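Local coordinates for protein peroxiredoxin 6 (Arenicola marina, PDB 2V2G) that probably reduces hydrogen peroxide and organic hydroperoxides to water and alcohols, acting as a thiol-specific peroxidase of the peroxiredoxin family, at residues 69-74 against 105-110; 130-135 against 157-162; 164-167 against 172-175. The protein carries 1 engineered substitution. All blocks are in the same frame, centred on the assembly; numbering follows the deposited sequence.

Interaction 1: residues 69-74 against 105-110; sequences LSCDNV and ELAVKL
L69 and L106 meet through a single methyl each. From its CB, which points at helix 105-109, L69 runs with CG anti to the backbone N (chi1 -175°). At CG the chain forks, and CD1 is the branch that reaches across. L69 CD1 lies 3.8 Å from L106 CD1, and the two side chains pass at a slant. The L69 side chain also touches T126, I99 and S36, which lie on three strands of the sheet. L106 turns its CG the other way, anti to its own carbonyl carbon (chi1 -75°), which puts CD1, but not CD2, against L69. Beside this pair, C71 SG approaches the methyl of the next helical residue, with SG 4.3 Å from A107 CB. All four residues are buried, and T126 of strand 124-133 touches C71 and A107 as well. The start of the helix is held by D101, whose carboxylate oxygens accept the backbone N-H groups of L106 and A107. The side chain of L69 is about 11 Å from that of S45, an engineered serine at the predicted active-site cysteine position. This is helix-on-strand apolar packing at the end of strand 64-70 in the thioredoxin fold.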
ATOM      1  N   LEU A  69       0.620  -7.204  15.238  1.00 23.96           N
ATOM      2  CA  LEU A  69       0.280  -8.618  15.088  1.00 25.37           C
ATOM      3  C   LEU A  69       1.411  -9.390  14.485  1.00 23.95           C
ATOM      4  O   LEU A  69       1.984  -8.985  13.477  1.00 23.47           O
ATOM      5  CB  LEU A  69      -0.920  -8.788  14.222  1.00 25.83           C
ATOM      6  CG  LEU A  69      -1.435 -10.216  14.097  1.00 26.62           C
ATOM      7  CD1 LEU A  69      -2.953 -10.164  13.970  1.00 27.85           C
ATOM      8  CD2 LEU A  69      -0.737 -11.011  12.948  1.00 27.69           C
ATOM      9  N   SER A  70       1.778 -10.474  15.133  1.00 22.79           N
ATOM     10  CA  SER A  70       2.512 -11.551  14.477  1.00 23.19           C
ATOM     11  C   SER A  70       2.021 -12.919  15.002  1.00 22.71           C
ATOM     12  O   SER A  70       1.196 -13.019  15.926  1.00 23.68           O
ATOM     13  CB  SER A  70       4.024 -11.406  14.691  1.00 23.81           C
ATOM     14  OG  SER A  70       4.464 -11.942  15.967  1.00 26.82           O
ATOM     15  N   CYS A  71       2.544 -13.982  14.432  1.00 23.66           N
ATOM     16  CA  CYS A  71       2.112 -15.332  14.876  1.00 23.62           C
ATOM     17  C   CYS A  71       2.878 -15.818  16.118  1.00 24.77           C
ATOM     18  O   CYS A  71       2.688 -16.921  16.573  1.00 25.54           O
ATOM     19  CB  CYS A  71       2.130 -16.390  13.772  1.00 25.88           C
ATOM     20  SG  CYS A  71       1.170 -15.912  12.285  1.00 27.52           S
ATOM     21  N   ASP A  72       3.741 -14.977  16.668  1.00 25.37           N
ATOM     22  CA  ASP A  72       4.462 -15.358  17.884  1.00 26.11           C
ATOM     23  C   ASP A  72       3.571 -15.284  19.138  1.00 26.38           C
ATOM     24  O   ASP A  72       2.483 -14.717  19.106  1.00 26.86           O
ATOM     25  CB  ASP A  72       5.665 -14.435  18.064  1.00 26.88           C
ATOM     26  CG  ASP A  72       6.684 -14.604  16.948  1.00 30.22           C
ATOM     27  OD1 ASP A  72       7.372 -15.661  16.934  1.00 35.55           O
ATOM     28  OD2 ASP A  72       6.744 -13.695  16.073  1.00 32.07           O
ATOM     29  N   ASN A  73       4.064 -15.826  20.243  1.00 25.24           N
ATOM     30  CA  ASN A  73       3.324 -15.828  21.481  1.00 25.70           C
ATOM     31  C   ASN A  73       3.482 -14.530  22.287  1.00 24.89           C
ATOM     32  O   ASN A  73       4.382 -13.714  22.037  1.00 24.77           O
ATOM     33  CB  ASN A  73       3.610 -17.104  22.325  1.00 26.32           C
ATOM     34  CG  ASN A  73       5.035 -17.169  22.876  1.00 27.14           C
ATOM     35  OD1 ASN A  73       5.637 -16.157  23.202  1.00 28.37           O
ATOM     36  ND2 ASN A  73       5.555 -18.367  23.007  1.00 29.57           N
ATOM     37  N   VAL A  74       2.608 -14.337  23.254  1.00 24.62           N
ATOM     38  CA  VAL A  74       2.583 -13.092  24.032  1.00 25.28           C
ATOM     39  C   VAL A  74       3.885 -12.869  24.858  1.00 24.36           C
ATOM     40  O   VAL A  74       4.382 -11.739  24.976  1.00 23.91           O
ATOM     41  CB  VAL A  74       1.326 -13.036  24.950  1.00 25.12           C
ATOM     42  CG1 VAL A  74       1.372 -11.793  25.897  1.00 28.14           C
ATOM     43  CG2 VAL A  74       0.063 -13.055  24.112  1.00 27.03           C
ATOM     44  N   GLU A 105      -5.018 -18.304  12.389  1.00 24.90           N
ATOM     45  CA  GLU A 105      -6.382 -17.995  11.972  1.00 26.54           C
ATOM     46  C   GLU A 105      -6.487 -16.645  11.266  1.00 23.86           C
ATOM     47  O   GLU A 105      -7.123 -16.526  10.248  1.00 24.52           O
ATOM     48  CB  GLU A 105      -7.318 -18.005  13.178  1.00 26.87           C
ATOM     49  CG  GLU A 105      -8.748 -17.504  12.878  1.00 30.78           C
ATOM     50  CD  GLU A 105      -9.802 -18.002  13.878  1.00 34.66           C
ATOM     51  OE1 GLU A 105      -9.483 -18.153  15.092  1.00 42.32           O
ATOM     52  OE2 GLU A 105     -10.952 -18.253  13.439  1.00 45.53           O
ATOM     53  N   LEU A 106      -5.892 -15.603  11.837  1.00 24.47           N
ATOM     54  CA  LEU A 106      -5.993 -14.265  11.275  1.00 25.76           C
ATOM     55  C   LEU A 106      -5.091 -14.114  10.058  1.00 24.86           C
ATOM     56  O   LEU A 106      -5.454 -13.457   9.090  1.00 25.92           O
ATOM     57  CB  LEU A 106      -5.682 -13.194  12.315  1.00 27.09           C
ATOM     58  CG  LEU A 106      -6.790 -12.965  13.345  1.00 32.13           C
ATOM     59  CD1 LEU A 106      -6.301 -11.852  14.352  1.00 34.58           C
ATOM     60  CD2 LEU A 106      -8.072 -12.514  12.622  1.00 34.76           C
ATOM     61  N   ALA A 107      -3.925 -14.758  10.109  1.00 24.79           N
ATOM     62  CA  ALA A 107      -2.991 -14.674   8.955  1.00 24.22           C
ATOM     63  C   ALA A 107      -3.737 -15.159   7.717  1.00 23.69           C
ATOM     64  O   ALA A 107      -3.659 -14.542   6.652  1.00 23.80           O
ATOM     65  CB  ALA A 107      -1.748 -15.564   9.201  1.00 23.73           C
ATOM     66  N   VAL A 108      -4.449 -16.256   7.833  1.00 23.38           N
ATOM     67  CA  VAL A 108      -5.205 -16.802   6.729  1.00 23.25           C
ATOM     68  C   VAL A 108      -6.449 -15.957   6.419  1.00 23.83           C
ATOM     69  O   VAL A 108      -6.673 -15.594   5.273  1.00 24.16           O
ATOM     70  CB  VAL A 108      -5.582 -18.258   7.004  1.00 23.22           C
ATOM     71  CG1 VAL A 108      -6.587 -18.788   5.959  1.00 23.78           C
ATOM     72  CG2 VAL A 108      -4.276 -19.102   7.068  1.00 22.91           C
ATOM     73  N   LYS A 109      -7.257 -15.646   7.429  1.00 25.52           N
ATOM     74  CA  LYS A 109      -8.480 -14.886   7.203  1.00 26.57           C
ATOM     75  C   LYS A 109      -8.243 -13.559   6.455  1.00 25.75           C
ATOM     76  O   LYS A 109      -9.015 -13.178   5.544  1.00 25.28           O
ATOM     77  CB  LYS A 109      -9.188 -14.619   8.566  1.00 26.05           C
ATOM     78  CG  LYS A 109     -10.555 -13.963   8.524  1.00 30.29           C
ATOM     79  CD  LYS A 109     -11.516 -14.562   9.582  1.00 33.90           C
ATOM     80  CE  LYS A 109     -12.972 -13.992   9.383  1.00 37.84           C
ATOM     81  NZ  LYS A 109     -13.894 -14.026  10.636  1.00 40.29           N
ATOM     82  N   LEU A 110      -7.165 -12.869   6.820  1.00 25.43           N
ATOM     83  CA  LEU A 110      -6.866 -11.527   6.328  1.00 25.42           C
ATOM     84  C   LEU A 110      -6.007 -11.557   5.063  1.00 25.50           C
ATOM     85  O   LEU A 110      -5.612 -10.480   4.526  1.00 26.88           O
ATOM     86  CB  LEU A 110      -6.245 -10.668   7.463  1.00 25.19           C
ATOM     87  CG  LEU A 110      -7.034 -10.428   8.763  1.00 27.23           C
ATOM     88  CD1 LEU A 110      -6.370  -9.410   9.671  1.00 29.52           C
ATOM     89  CD2 LEU A 110      -8.441  -9.970   8.406  1.00 32.93           C
TER

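Interaction 2: residues 130-135 against 157-162; sequences VFIIGP and LRVIDS
I132 reaches V159 and I160 because its CG1 is anti to the carbonyl carbon (chi1 -48°) and chi2 is extended (-177°), so CD1 is carried straight out from the strand. I160 has CG1 anti to its carbonyl carbon (chi1 -70°), which swings this branch round towards the strand although its CB bond does not aim there. V159 does its touching with CG2. This is a helix packed on the sheet of a thioredoxin fold: helix 153-168 lies against one face of the sheet that holds strand 124-133. The core is wholly apolar, and both pairs meet obliquely. W31 and V33 of strand 31-36 extend it, touching I132 and I160 respectively, and L141 of strand 139-145 touches V159. Other side chains of the helix have further partners: R158 NH2 bonds to G150 O of the second subunit, and D161 pairs with R62 of its own chain. V159 also packs on Y145 of the second subunit. One methyl does all the work on the strand side: I132 CD1 sits 3.6 Å from V159 CG2 and 4.0 Å from I160 CG1.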
ATOM      1  N   VAL A 130      -0.848  -3.856   6.356  1.00 24.04           N
ATOM      2  CA  VAL A 130      -1.440  -2.730   7.089  1.00 24.78           C
ATOM      3  C   VAL A 130      -2.880  -2.619   6.661  1.00 23.82           C
ATOM      4  O   VAL A 130      -3.213  -2.583   5.444  1.00 23.79           O
ATOM      5  CB  VAL A 130      -0.758  -1.420   6.864  1.00 26.52           C
ATOM      6  CG1 VAL A 130      -1.410  -0.272   7.711  1.00 27.71           C
ATOM      7  CG2 VAL A 130       0.754  -1.503   7.098  1.00 27.39           C
ATOM      8  N   PHE A 131      -3.761  -2.571   7.642  1.00 22.73           N
ATOM      9  CA  PHE A 131      -5.157  -2.404   7.414  1.00 23.06           C
ATOM     10  C   PHE A 131      -5.617  -1.136   8.157  1.00 24.30           C
ATOM     11  O   PHE A 131      -5.432  -1.035   9.343  1.00 24.57           O
ATOM     12  CB  PHE A 131      -6.008  -3.603   7.919  1.00 23.51           C
ATOM     13  CG  PHE A 131      -5.614  -4.914   7.323  1.00 23.64           C
ATOM     14  CD1 PHE A 131      -6.099  -5.303   6.079  1.00 26.02           C
ATOM     15  CD2 PHE A 131      -4.667  -5.725   7.978  1.00 26.44           C
ATOM     16  CE1 PHE A 131      -5.715  -6.516   5.512  1.00 25.58           C
ATOM     17  CE2 PHE A 131      -4.289  -6.925   7.414  1.00 25.25           C
ATOM     18  CZ  PHE A 131      -4.765  -7.280   6.120  1.00 24.77           C
ATOM     19  N   ILE A 132      -6.185  -0.208   7.407  1.00 23.56           N
ATOM     20  CA  ILE A 132      -6.792   1.029   7.953  1.00 23.82           C
ATOM     21  C   ILE A 132      -8.291   0.821   8.026  1.00 24.58           C
ATOM     22  O   ILE A 132      -8.962   0.601   7.038  1.00 24.39           O
ATOM     23  CB  ILE A 132      -6.452   2.326   7.211  1.00 25.00           C
ATOM     24  CG1 ILE A 132      -4.943   2.376   6.993  1.00 24.74           C
ATOM     25  CG2 ILE A 132      -6.992   3.474   8.028  1.00 26.24           C
ATOM     26  CD1 ILE A 132      -4.349   3.660   6.316  1.00 25.25           C
ATOM     27  N   ILE A 133      -8.823   0.925   9.250  1.00 22.67           N
ATOM     28  CA  ILE A 133     -10.215   0.531   9.537  1.00 24.08           C
ATOM     29  C   ILE A 133     -10.943   1.779  10.054  1.00 23.87           C
ATOM     30  O   ILE A 133     -10.409   2.536  10.922  1.00 23.46           O
ATOM     31  CB  ILE A 133     -10.298  -0.643  10.612  1.00 24.69           C
ATOM     32  CG1 ILE A 133      -9.508  -1.888  10.060  1.00 28.18           C
ATOM     33  CG2 ILE A 133     -11.766  -1.036  10.939  1.00 25.20           C
ATOM     34  CD1 ILE A 133      -8.469  -2.403  11.007  1.00 33.14           C
ATOM     35  N   GLY A 134     -12.094   2.061   9.495  1.00 22.70           N
ATOM     36  CA  GLY A 134     -12.855   3.231   9.947  1.00 23.02           C
ATOM     37  C   GLY A 134     -13.625   2.981  11.221  1.00 23.56           C
ATOM     38  O   GLY A 134     -13.738   1.840  11.715  1.00 23.12           O
ATOM     39  N   PRO A 135     -14.201   4.054  11.788  1.00 23.77           N
ATOM     40  CA  PRO A 135     -15.035   3.881  12.992  1.00 23.41           C
ATOM     41  C   PRO A 135     -16.296   3.044  12.760  1.00 23.77           C
ATOM     42  O   PRO A 135     -16.953   2.628  13.718  1.00 24.44           O
ATOM     43  CB  PRO A 135     -15.393   5.342  13.411  1.00 24.95           C
ATOM     44  CG  PRO A 135     -15.128   6.152  12.317  1.00 24.38           C
ATOM     45  CD  PRO A 135     -14.150   5.472  11.370  1.00 25.28           C
ATOM     46  N   LEU A 157       0.515   7.761   7.427  1.00 24.46           N
ATOM     47  CA  LEU A 157      -0.045   9.016   7.983  1.00 23.21           C
ATOM     48  C   LEU A 157      -0.669   9.852   6.864  1.00 24.81           C
ATOM     49  O   LEU A 157      -1.745  10.458   7.046  1.00 24.93           O
ATOM     50  CB  LEU A 157       0.942   9.790   8.808  1.00 24.65           C
ATOM     51  CG  LEU A 157       1.336   9.081  10.117  1.00 23.97           C
ATOM     52  CD1 LEU A 157       2.623   9.588  10.652  1.00 26.73           C
ATOM     53  CD2 LEU A 157       0.225   9.279  11.143  1.00 28.73           C
ATOM     54  N   ARG A 158      -0.018   9.923   5.703  1.00 22.91           N
ATOM     55  CA  ARG A 158      -0.562  10.760   4.587  1.00 24.36           C
ATOM     56  C   ARG A 158      -1.939  10.268   4.177  1.00 24.80           C
ATOM     57  O   ARG A 158      -2.876  11.050   3.980  1.00 24.43           O
ATOM     58  CB  ARG A 158       0.403  10.769   3.381  1.00 21.95           C
ATOM     59  CG  ARG A 158       0.108  11.725   2.226  1.00 23.06           C
ATOM     60  CD  ARG A 158       1.016  11.493   1.064  1.00 24.17           C
ATOM     61  NE  ARG A 158       0.563  10.327   0.315  1.00 23.07           N
ATOM     62  CZ  ARG A 158      -0.442  10.314  -0.538  1.00 25.71           C
ATOM     63  NH1 ARG A 158      -1.121  11.416  -0.864  1.00 24.14           N
ATOM     64  NH2 ARG A 158      -0.806   9.153  -1.064  1.00 25.83           N
ATOM     65  N   VAL A 159      -2.072   8.949   3.977  1.00 23.33           N
ATOM     66  CA  VAL A 159      -3.361   8.394   3.584  1.00 24.14           C
ATOM     67  C   VAL A 159      -4.404   8.499   4.674  1.00 24.07           C
ATOM     68  O   VAL A 159      -5.560   8.689   4.337  1.00 25.18           O
ATOM     69  CB  VAL A 159      -3.260   7.007   2.962  1.00 25.62           C
ATOM     70  CG1 VAL A 159      -2.320   7.030   1.739  1.00 28.03           C
ATOM     71  CG2 VAL A 159      -2.801   5.945   3.952  1.00 25.07           C
ATOM     72  N   ILE A 160      -4.029   8.396   5.935  1.00 24.71           N
ATOM     73  CA  ILE A 160      -4.978   8.673   7.024  1.00 24.73           C
ATOM     74  C   ILE A 160      -5.554  10.073   6.886  1.00 24.77           C
ATOM     75  O   ILE A 160      -6.777  10.268   6.948  1.00 25.56           O
ATOM     76  CB  ILE A 160      -4.390   8.465   8.465  1.00 25.01           C
ATOM     77  CG1 ILE A 160      -4.171   6.942   8.674  1.00 27.36           C
ATOM     78  CG2 ILE A 160      -5.320   9.136   9.522  1.00 24.82           C
ATOM     79  CD1 ILE A 160      -3.234   6.626   9.856  1.00 27.54           C
ATOM     80  N   ASP A 161      -4.687  11.060   6.647  1.00 24.87           N
ATOM     81  CA  ASP A 161      -5.155  12.464   6.439  1.00 25.18           C
ATOM     82  C   ASP A 161      -6.136  12.544   5.284  1.00 25.10           C
ATOM     83  O   ASP A 161      -7.181  13.203   5.357  1.00 23.90           O
ATOM     84  CB  ASP A 161      -3.960  13.391   6.262  1.00 24.16           C
ATOM     85  CG  ASP A 161      -3.149  13.519   7.531  1.00 28.38           C
ATOM     86  OD1 ASP A 161      -3.703  13.273   8.635  1.00 30.19           O
ATOM     87  OD2 ASP A 161      -1.976  13.925   7.499  1.00 29.94           O
ATOM     88  N   SER A 162      -5.821  11.856   4.200  1.00 23.86           N
ATOM     89  CA  SER A 162      -6.732  11.845   3.004  1.00 24.31           C
ATOM     90  C   SER A 162      -8.041  11.195   3.362  1.00 24.66           C
ATOM     91  O   SER A 162      -9.133  11.731   3.091  1.00 24.33           O
ATOM     92  CB  SER A 162      -6.093  11.138   1.832  1.00 26.55           C
ATOM     93  OG  SER A 162      -7.026  10.964   0.770  1.00 25.79           O
TER

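Interaction 3: residues 164-167 against 172-175; sequences QLTA and ATPA
The flat peptide group joining A172 and T173 has T166 beside it. T166 CG2 lies obliquely above and beyond the edge between A172 CA and T173 N, on the side away from the carbonyl oxygen. The closest atom to T166 CG2 is A172 CA, at 3.9 Å. T173 CG2 is on this same side of the peptide plane, 4.2 Å from T166 CG2, and L165 CD2 comes obliquely to within 4.1 Å of T173 CG2. A172 CB projects from the opposite face. V44 of the second subunit packs on A172, and a bound benzoic acid is about 4 Å from the A172 side chain. The torsions sort methyl from hydroxyl. In T166 (chi1 62°) CG2 is anti to the carbonyl carbon and faces 172-175, while OG1 turns back to bond with S162 O of its own helix. T173 OG1 bonds to S162 OG. The contact thus joins the C-terminal part of helix 153-168 to A172 at the end of strand 171-172 and the loop after it, in the C-terminal domain of 1-Cys peroxiredoxins. Its chemistry implies that the segments hold each other by van der Waals contact of methyls and backbone, while both threonine hydroxyls are satisfied through S162.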
ATOM      1  N   GLN A 164      -9.528  10.751   6.283  1.00 22.94           N
ATOM      2  CA  GLN A 164     -10.335  11.461   7.292  1.00 22.91           C
ATOM      3  C   GLN A 164     -10.959  12.702   6.647  1.00 23.47           C
ATOM      4  O   GLN A 164     -12.128  13.022   6.919  1.00 22.92           O
ATOM      5  CB  GLN A 164      -9.506  11.795   8.503  1.00 21.99           C
ATOM      6  CG  GLN A 164      -9.094  10.568   9.271  1.00 24.46           C
ATOM      7  CD  GLN A 164      -8.376  10.889  10.547  1.00 23.73           C
ATOM      8  OE1 GLN A 164      -7.661  11.889  10.655  1.00 25.18           O
ATOM      9  NE2 GLN A 164      -8.542  10.043  11.545  1.00 24.47           N
ATOM     10  N   LEU A 165     -10.206  13.348   5.765  1.00 22.99           N
ATOM     11  CA  LEU A 165     -10.762  14.534   5.035  1.00 22.64           C
ATOM     12  C   LEU A 165     -11.899  14.163   4.076  1.00 21.91           C
ATOM     13  O   LEU A 165     -12.978  14.773   4.062  1.00 23.00           O
ATOM     14  CB  LEU A 165      -9.622  15.191   4.250  1.00 22.12           C
ATOM     15  CG  LEU A 165     -10.027  16.299   3.288  1.00 22.34           C
ATOM     16  CD1 LEU A 165     -10.620  17.525   4.074  1.00 24.12           C
ATOM     17  CD2 LEU A 165      -8.865  16.675   2.338  1.00 24.43           C
ATOM     18  N   THR A 166     -11.669  13.120   3.250  1.00 23.52           N
ATOM     19  CA  THR A 166     -12.622  12.777   2.229  1.00 23.21           C
ATOM     20  C   THR A 166     -13.841  12.065   2.783  1.00 23.98           C
ATOM     21  O   THR A 166     -14.823  11.893   2.062  1.00 26.16           O
ATOM     22  CB  THR A 166     -11.909  11.911   1.137  1.00 24.52           C
ATOM     23  OG1 THR A 166     -11.439  10.682   1.773  1.00 23.65           O
ATOM     24  CG2 THR A 166     -10.750  12.705   0.470  1.00 21.60           C
ATOM     25  N   ALA A 167     -13.777  11.562   4.031  1.00 24.14           N
ATOM     26  CA  ALA A 167     -14.970  11.101   4.767  1.00 24.41           C
ATOM     27  C   ALA A 167     -15.940  12.225   5.054  1.00 25.15           C
ATOM     28  O   ALA A 167     -17.130  11.973   5.183  1.00 27.19           O
ATOM     29  CB  ALA A 167     -14.559  10.459   6.076  1.00 24.74           C
ATOM     30  N   ALA A 172     -11.621  14.718  -3.271  1.00 24.19           N
ATOM     31  CA  ALA A 172     -10.714  13.544  -3.323  1.00 23.53           C
ATOM     32  C   ALA A 172      -9.318  14.113  -3.462  1.00 24.10           C
ATOM     33  O   ALA A 172      -9.117  15.161  -4.035  1.00 24.92           O
ATOM     34  CB  ALA A 172     -11.062  12.605  -4.487  1.00 23.56           C
ATOM     35  N   THR A 173      -8.302  13.390  -2.974  1.00 22.90           N
ATOM     36  CA  THR A 173      -6.962  13.937  -2.906  1.00 22.95           C
ATOM     37  C   THR A 173      -6.132  13.418  -4.117  1.00 22.62           C
ATOM     38  O   THR A 173      -6.113  12.206  -4.423  1.00 23.60           O
ATOM     39  CB  THR A 173      -6.232  13.579  -1.590  1.00 23.61           C
ATOM     40  OG1 THR A 173      -6.176  12.177  -1.380  1.00 24.36           O
ATOM     41  CG2 THR A 173      -6.954  14.287  -0.396  1.00 22.73           C
ATOM     42  N   PRO A 174      -5.490  14.377  -4.823  1.00 23.44           N
ATOM     43  CA  PRO A 174      -4.786  13.998  -6.059  1.00 23.44           C
ATOM     44  C   PRO A 174      -3.494  13.201  -5.843  1.00 22.81           C
ATOM     45  O   PRO A 174      -3.054  13.019  -4.727  1.00 22.90           O
ATOM     46  CB  PRO A 174      -4.536  15.327  -6.757  1.00 24.77           C
ATOM     47  CG  PRO A 174      -4.497  16.304  -5.655  1.00 24.36           C
ATOM     48  CD  PRO A 174      -5.508  15.825  -4.615  1.00 23.42           C
ATOM     49  N   ALA A 175      -2.854  12.767  -6.921  1.00 23.32           N
ATOM     50  CA  ALA A 175      -1.576  12.063  -6.839  1.00 23.29           C
ATOM     51  C   ALA A 175      -0.642  12.899  -5.953  1.00 24.85           C
ATOM     52  O   ALA A 175      -0.511  14.086  -6.162  1.00 23.15           O
ATOM     53  CB  ALA A 175      -0.953  11.919  -8.237  1.00 22.88           C
TER

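In the fold
All three contacts are apolar and largely buried, but they sit in different places. Interactions 1 and 2 both pack a helix on the same mixed sheet of the thioredoxin fold, and they touch where L110 O meets F131 CZ at 3.7 Å. Interaction 2 lies near the centre of the chain; interaction 1 is further out, with no contact to the second subunit. Interaction 3 belongs to the C-terminal domain, about 31 Å from interaction 1 between centres. Interactions 2 and 3 both use helix 153-168, and a side-chain bond between their segments ties them further. The touching side chains of interaction 2 are all aliphatic, whereas interaction 3 sets threonines against aliphatic carbon. Both adjoin the second subunit.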